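Local coordinates for protein-tyrosine-phosphatase (Shewanella sp., PDB 2Z72), which probably catalyses hydrolysis of phosphotyrosine esters at a two-zinc centre, as a cold-active member of the calcineurin-like phosphoesterases, at residues G259-T264 with I282-T287; E263-A268 with G294-K299. One frame throughout, in Å; residues are numbered along the deposited sequence.

Overall arrangement
Contact 1 is buried and contact 2 lies at the surface, with centres about 9 Å apart; both start from the chain around E263-T264 and reach the same mixed sheet. In contact 1 the loop 259-264 packs on strand 281-284 and the zinc-binding turn after it, through aromatic rings, aliphatic methyls and a CH-pi contact. Contact 2 carries the same chain into helix 267-277 and against the turn of the hairpin formed by strands 293-295 and 300-302; its outer part is polar, a salt bridge and a His-carboxylate hydrogen bond on one glutamate, with an edge-to-face aromatic pair further in. The two are continuous: I282 N and K299 O are 2.9 Å apart, a probable hydrogen bond, and Y260 packs on F265.

Contact 1 of 2, residues G259-T264 with I282-T287; sequences GYFSET and IVVGHT. With ZN (zinc ion), chain C.
F261 sets CG anti to its own carbonyl carbon (chi1 -60°), which aims its ring at the second segment, where T287, with CG2 anti to its backbone N, lays that methyl over the base of the ring. T287 CB lies above one face, 3.8 Å from the F261 ring centroid and 21° off the ring normal, a CH-pi contact displaced toward the CD1 rim. T287 CG2 adds a contact at 3.7 Å to F261 CG.

V284 serves two rings with its two methyls. Its CG2 meets the far edge of F261, near the ring plane and 3.8 Å from CE1, while CG1 reaches the edge of Y260 at 4.1 Å from CE2. I282, two residues back on the same side of strand 281-284, completes the apolar surface: its CG2 approaches the Y260 ring obliquely, and its CD1 lies 3.6 Å from Y260 OH. That hydroxyl has its polar partner elsewhere, in the backbone N of I210.

Strand 281-284 runs parallel to both of its neighbours, 203-206 and 300-302, and delivers a Gly-His pair to the metal centre, probably the counterpart of the Gly-His signature of calcineurin-like phosphoesterases. T287 N bonds back to G285 O at 2.8 Å, making a classic gamma turn with H286 at its middle. The H286 ring leaves this turn to bind the zinc ion through ND1 at 2.1 Å, together with D114, N149, H207 and a water that donates to H286 O. R258, the residue just ahead of the loop, bonds through NH2 to both T287 OG1 and H286 O, and D78 accepts the backbone N-H of H286.

Contact 2 of 2, residues E263-A268 with G294-K299; sequences ETFTEA and GLFHNK
E267, in the first turn of helix 267-277, reaches across to H297 and K299 on the beta hairpin whose strands 293-295 and 300-302 are joined through a type I' turn. Its two carboxylate oxygens have different work. OE2 accepts from H297 ND1 at 2.6 Å on its syn lone pair; the N-H...O angle is 147°, and the oxygen lies near the plane of the imidazole. OE1 offers its anti lone pair to K299 NZ at 2.7 Å in a salt bridge, though K299 is modelled in two conformers, so this bridge may not be constant. K299 NZ also forms a salt bridge with D271. With CG anti to the backbone N (chi1 -165°) and the chain extended beyond it, E267 slides past F296, its CB 3.9 Å from F296 CD2. Were E267 replaced by an alanine, H297 ND1 would probably lose this acceptor and K299 one of its carboxylates.

Further in, F265 turns its edge toward the face of F296 in an offset edge-to-face pair, centroids 5.8 Å apart and planes at 74°. The closest side-chain atoms are F265 CD1 and F296 CZ, at 3.8 Å. Behind them, L270 touches the side chains of both phenylalanines, and Y260 meets the F265 ring. The turn that presents F296, H297 and K299 is closed by K299 N donating to F296 O at 3.1 Å.

Contact 1 of 2, residues G259-T264 with I282-T287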
loop_
_atom_site.group_PDB
_atom_site.type_symbol
_atom_site.label_atom_id
_atom_site.label_comp_id
_atom_site.label_asym_id
_atom_site.label_seq_id
_atom_site.Cartn_x
_atom_site.Cartn_y
_atom_site.Cartn_z
ATOM N N GLY A 259 17.521 7.466 -1.993
ATOM C CA GLY A 259 18.415 8.474 -2.530
ATOM C C GLY A 259 17.772 9.841 -2.568
ATOM O O GLY A 259 18.483 10.868 -2.473
ATOM N N TYR A 260 16.448 9.966 -2.786
ATOM C CA TYR A 260 15.832 11.308 -2.884
ATOM C C TYR A 260 15.963 12.081 -1.561
ATOM O O TYR A 260 15.853 13.297 -1.565
ATOM C CB TYR A 260 14.364 11.254 -3.290
ATOM C CG TYR A 260 14.099 10.580 -4.603
ATOM C CD1 TYR A 260 15.097 10.461 -5.583
ATOM C CD2 TYR A 260 12.865 10.076 -4.907
ATOM C CE1 TYR A 260 14.819 9.836 -6.802
ATOM C CE2 TYR A 260 12.595 9.469 -6.116
ATOM C CZ TYR A 260 13.564 9.336 -7.065
ATOM O OH TYR A 260 13.262 8.708 -8.245
ATOM N N PHE A 261 16.224 11.369 -0.470
ATOM C CA PHE A 261 16.354 11.931 0.865
ATOM C C PHE A 261 17.767 12.086 1.333
ATOM O O PHE A 261 18.025 12.489 2.477
ATOM C CB PHE A 261 15.532 11.067 1.846
ATOM C CG PHE A 261 14.080 11.033 1.465
ATOM C CD1 PHE A 261 13.592 9.990 0.676
ATOM C CD2 PHE A 261 13.232 12.032 1.859
ATOM C CE1 PHE A 261 12.270 10.027 0.293
ATOM C CE2 PHE A 261 11.927 12.019 1.502
ATOM C CZ PHE A 261 11.428 11.012 0.702
ATOM N N SER A 262 18.710 11.771 0.483
ATOM C CA SER A 262 20.122 11.922 0.703
ATOM C C SER A 262 20.519 13.383 0.538
ATOM O O SER A 262 20.098 14.067 -0.380
ATOM C CB SER A 262 20.949 11.021 -0.221
ATOM O OG SER A 262 22.337 11.279 -0.075
ATOM N N GLU A 263 21.334 13.885 1.467
ATOM C CA GLU A 263 21.760 15.250 1.377
ATOM C C GLU A 263 22.667 15.511 0.161
ATOM O O GLU A 263 22.882 16.672 -0.178
ATOM C CB GLU A 263 22.600 15.700 2.601
ATOM C CG GLU A 263 21.885 16.644 3.516
ATOM C CD GLU A 263 22.667 17.385 4.584
ATOM O OE1 GLU A 263 22.556 18.631 4.562
ATOM O OE2 GLU A 263 23.285 16.696 5.390
ATOM N N THR A 264 23.201 14.529 -0.515
ATOM C CA THR A 264 23.993 14.749 -1.715
ATOM C C THR A 264 23.282 14.589 -3.034
ATOM O O THR A 264 23.833 14.893 -4.089
ATOM C CB THR A 264 25.166 13.738 -1.765
ATOM O OG1 THR A 264 24.739 12.407 -1.562
ATOM C CG2 THR A 264 26.062 14.113 -0.594
ATOM N N ILE A 282 7.499 13.024 -8.720
ATOM C CA ILE A 282 7.574 11.656 -8.219
ATOM C C ILE A 282 7.108 11.652 -6.763
ATOM O O ILE A 282 7.575 12.505 -5.988
ATOM C CB ILE A 282 8.977 11.035 -8.344
ATOM C CG1 ILE A 282 9.444 11.089 -9.803
ATOM C CG2 ILE A 282 9.025 9.590 -7.854
ATOM C CD1 ILE A 282 10.912 10.719 -10.001
ATOM N N VAL A 283 6.171 10.797 -6.451
ATOM C CA VAL A 283 5.566 10.685 -5.128
ATOM C C VAL A 283 6.045 9.375 -4.509
ATOM O O VAL A 283 5.859 8.299 -5.125
ATOM C CB VAL A 283 4.059 10.713 -5.281
ATOM C CG1 VAL A 283 3.363 10.373 -3.923
ATOM C CG2 VAL A 283 3.595 12.065 -5.718
ATOM N N VAL A 284 6.645 9.478 -3.329
ATOM C CA VAL A 284 7.226 8.315 -2.679
ATOM C C VAL A 284 6.871 8.280 -1.181
ATOM O O VAL A 284 6.605 9.331 -0.563
ATOM C CB VAL A 284 8.760 8.292 -2.789
ATOM C CG1 VAL A 284 9.161 8.283 -4.246
ATOM C CG2 VAL A 284 9.412 9.491 -2.087
ATOM N N GLY A 285 6.887 7.083 -0.661
ATOM C CA GLY A 285 6.752 6.858 0.784
ATOM C C GLY A 285 8.089 6.476 1.374
ATOM O O GLY A 285 9.119 7.134 1.048
ATOM N N HIS A 286 8.114 5.442 2.217
ATOM C CA HIS A 286 9.222 4.678 2.723
ATOM C C HIS A 286 10.116 5.381 3.724
ATOM O O HIS A 286 10.524 4.747 4.698
ATOM C CB HIS A 286 10.079 4.114 1.566
ATOM C CG HIS A 286 11.185 3.191 1.921
ATOM N ND1 HIS A 286 11.085 2.007 2.584
ATOM C CD2 HIS A 286 12.512 3.295 1.607
ATOM C CE1 HIS A 286 12.290 1.495 2.669
ATOM N NE2 HIS A 286 13.212 2.236 2.082
ATOM N N THR A 287 10.503 6.597 3.456
ATOM C CA THR A 287 11.366 7.420 4.277
ATOM C C THR A 287 10.506 8.441 5.025
ATOM O O THR A 287 10.003 9.389 4.435
ATOM C CB THR A 287 12.465 8.077 3.422
ATOM O OG1 THR A 287 13.139 7.094 2.648
ATOM C CG2 THR A 287 13.490 8.750 4.360
HETATM ZN ZN ZN C . 9.281 1.144 3.326
HETATM O O HOH W 1 9.299 1.979 5.100
#

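Contact 2 of 2, residues E263-A268 with G294-K299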
loop_
_atom_site.group_PDB
_atom_site.type_symbol
_atom_site.label_atom_id
_atom_site.label_comp_id
_atom_site.label_asym_id
_atom_site.label_seq_id
_atom_site.Cartn_x
_atom_site.Cartn_y
_atom_site.Cartn_z
ATOM N N GLU A 263 21.334 13.885 1.467
ATOM C CA GLU A 263 21.760 15.250 1.377
ATOM C C GLU A 263 22.667 15.511 0.161
ATOM O O GLU A 263 22.882 16.672 -0.178
ATOM C CB GLU A 263 22.600 15.700 2.601
ATOM C CG GLU A 263 21.885 16.644 3.516
ATOM C CD GLU A 263 22.667 17.385 4.584
ATOM O OE1 GLU A 263 22.556 18.631 4.562
ATOM O OE2 GLU A 263 23.285 16.696 5.390
ATOM N N THR A 264 23.201 14.529 -0.515
ATOM C CA THR A 264 23.993 14.749 -1.715
ATOM C C THR A 264 23.282 14.589 -3.034
ATOM O O THR A 264 23.833 14.893 -4.089
ATOM C CB THR A 264 25.166 13.738 -1.765
ATOM O OG1 THR A 264 24.739 12.407 -1.562
ATOM C CG2 THR A 264 26.062 14.113 -0.594
ATOM N N PHE A 265 22.078 14.020 -3.000
ATOM C CA PHE A 265 21.288 13.907 -4.209
ATOM C C PHE A 265 20.956 15.278 -4.706
ATOM O O PHE A 265 20.572 16.211 -3.989
ATOM C CB PHE A 265 19.998 13.149 -3.861
ATOM C CG PHE A 265 19.254 12.711 -5.112
ATOM C CD1 PHE A 265 18.081 13.330 -5.448
ATOM C CD2 PHE A 265 19.733 11.701 -5.941
ATOM C CE1 PHE A 265 17.319 12.982 -6.565
ATOM C CE2 PHE A 265 19.003 11.358 -7.052
ATOM C CZ PHE A 265 17.860 12.024 -7.383
ATOM N N THR A 266 21.145 15.400 -6.030
ATOM C CA THR A 266 21.005 16.724 -6.597
ATOM C C THR A 266 19.765 16.806 -7.471
ATOM O O THR A 266 19.314 15.817 -8.043
ATOM C CB THR A 266 22.195 17.079 -7.497
ATOM O OG1 THR A 266 22.448 16.005 -8.429
ATOM C CG2 THR A 266 23.465 17.135 -6.682
ATOM N N GLU A 267 19.215 18.027 -7.519
ATOM C CA GLU A 267 18.075 18.283 -8.370
ATOM C C GLU A 267 18.386 18.017 -9.818
ATOM O O GLU A 267 17.525 17.536 -10.560
ATOM C CB GLU A 267 17.638 19.716 -8.169
ATOM C CG GLU A 267 16.287 20.013 -8.712
ATOM C CD GLU A 267 15.533 21.201 -8.147
ATOM O OE1 GLU A 267 14.736 21.770 -8.918
ATOM O OE2 GLU A 267 15.693 21.529 -6.944
ATOM N N ALA A 268 19.567 18.313 -10.272
ATOM C CA ALA A 268 19.961 17.965 -11.664
ATOM C C ALA A 268 19.773 16.493 -12.006
ATOM O O ALA A 268 19.282 16.042 -13.013
ATOM C CB ALA A 268 21.393 18.393 -11.908
ATOM N N GLY A 294 7.204 18.607 0.122
ATOM C CA GLY A 294 7.947 18.574 -1.125
ATOM C C GLY A 294 9.425 18.843 -0.973
ATOM O O GLY A 294 9.832 19.585 -0.051
ATOM N N LEU A 295 10.185 18.210 -1.871
ATOM C CA LEU A 295 11.635 18.432 -2.010
ATOM C C LEU A 295 11.932 18.807 -3.454
ATOM O O LEU A 295 11.193 18.492 -4.404
ATOM C CB LEU A 295 12.384 17.146 -1.632
ATOM C CG LEU A 295 12.261 16.729 -0.153
ATOM C CD1 LEU A 295 13.021 15.448 -0.017
ATOM C CD2 LEU A 295 12.868 17.780 0.736
ATOM N N PHE A 296 13.038 19.509 -3.634
ATOM C CA PHE A 296 13.535 19.842 -4.988
ATOM C C PHE A 296 12.484 20.597 -5.779
ATOM O O PHE A 296 12.062 20.211 -6.846
ATOM C CB PHE A 296 14.002 18.612 -5.735
ATOM C CG PHE A 296 15.037 17.825 -4.972
ATOM C CD1 PHE A 296 14.722 16.611 -4.405
ATOM C CD2 PHE A 296 16.303 18.323 -4.809
ATOM C CE1 PHE A 296 15.678 15.896 -3.718
ATOM C CE2 PHE A 296 17.289 17.632 -4.111
ATOM C CZ PHE A 296 16.956 16.409 -3.527
ATOM N N HIS A 297 12.046 21.755 -5.235
ATOM C CA HIS A 297 11.052 22.570 -5.909
ATOM C C HIS A 297 9.818 21.721 -6.214
ATOM O O HIS A 297 9.216 21.801 -7.296
ATOM C CB HIS A 297 11.716 23.242 -7.116
ATOM C CG HIS A 297 12.884 24.144 -6.806
ATOM N ND1 HIS A 297 14.171 23.685 -6.818
ATOM C CD2 HIS A 297 12.923 25.410 -6.402
ATOM C CE1 HIS A 297 15.004 24.674 -6.479
ATOM N NE2 HIS A 297 14.269 25.733 -6.221
ATOM N N ASN A 298 9.412 20.907 -5.247
ATOM C CA ASN A 298 8.264 20.016 -5.270
ATOM C C ASN A 298 8.241 19.029 -6.445
ATOM O O ASN A 298 7.190 18.492 -6.788
ATOM C CB ASN A 298 7.022 20.856 -5.332
ATOM C CG ASN A 298 6.685 21.583 -4.062
ATOM O OD1 ASN A 298 6.821 21.028 -3.000
ATOM N ND2 ASN A 298 6.254 22.829 -4.182
ATOM N N LYS A 299 9.410 18.694 -6.931
ATOM C CA LYS A 299 9.576 17.604 -7.895
ATOM C C LYS A 299 9.465 16.216 -7.254
ATOM O O LYS A 299 9.090 15.277 -7.949
ATOM C CB LYS A 299 10.955 17.745 -8.578
ATOM C CG LYS A 299 10.998 19.002 -9.433
ATOM C CD LYS A 299 12.369 19.227 -10.024
ATOM C CE LYS A 299 12.455 20.566 -10.703
ATOM N NZ LYS A 299 13.829 20.845 -11.234
#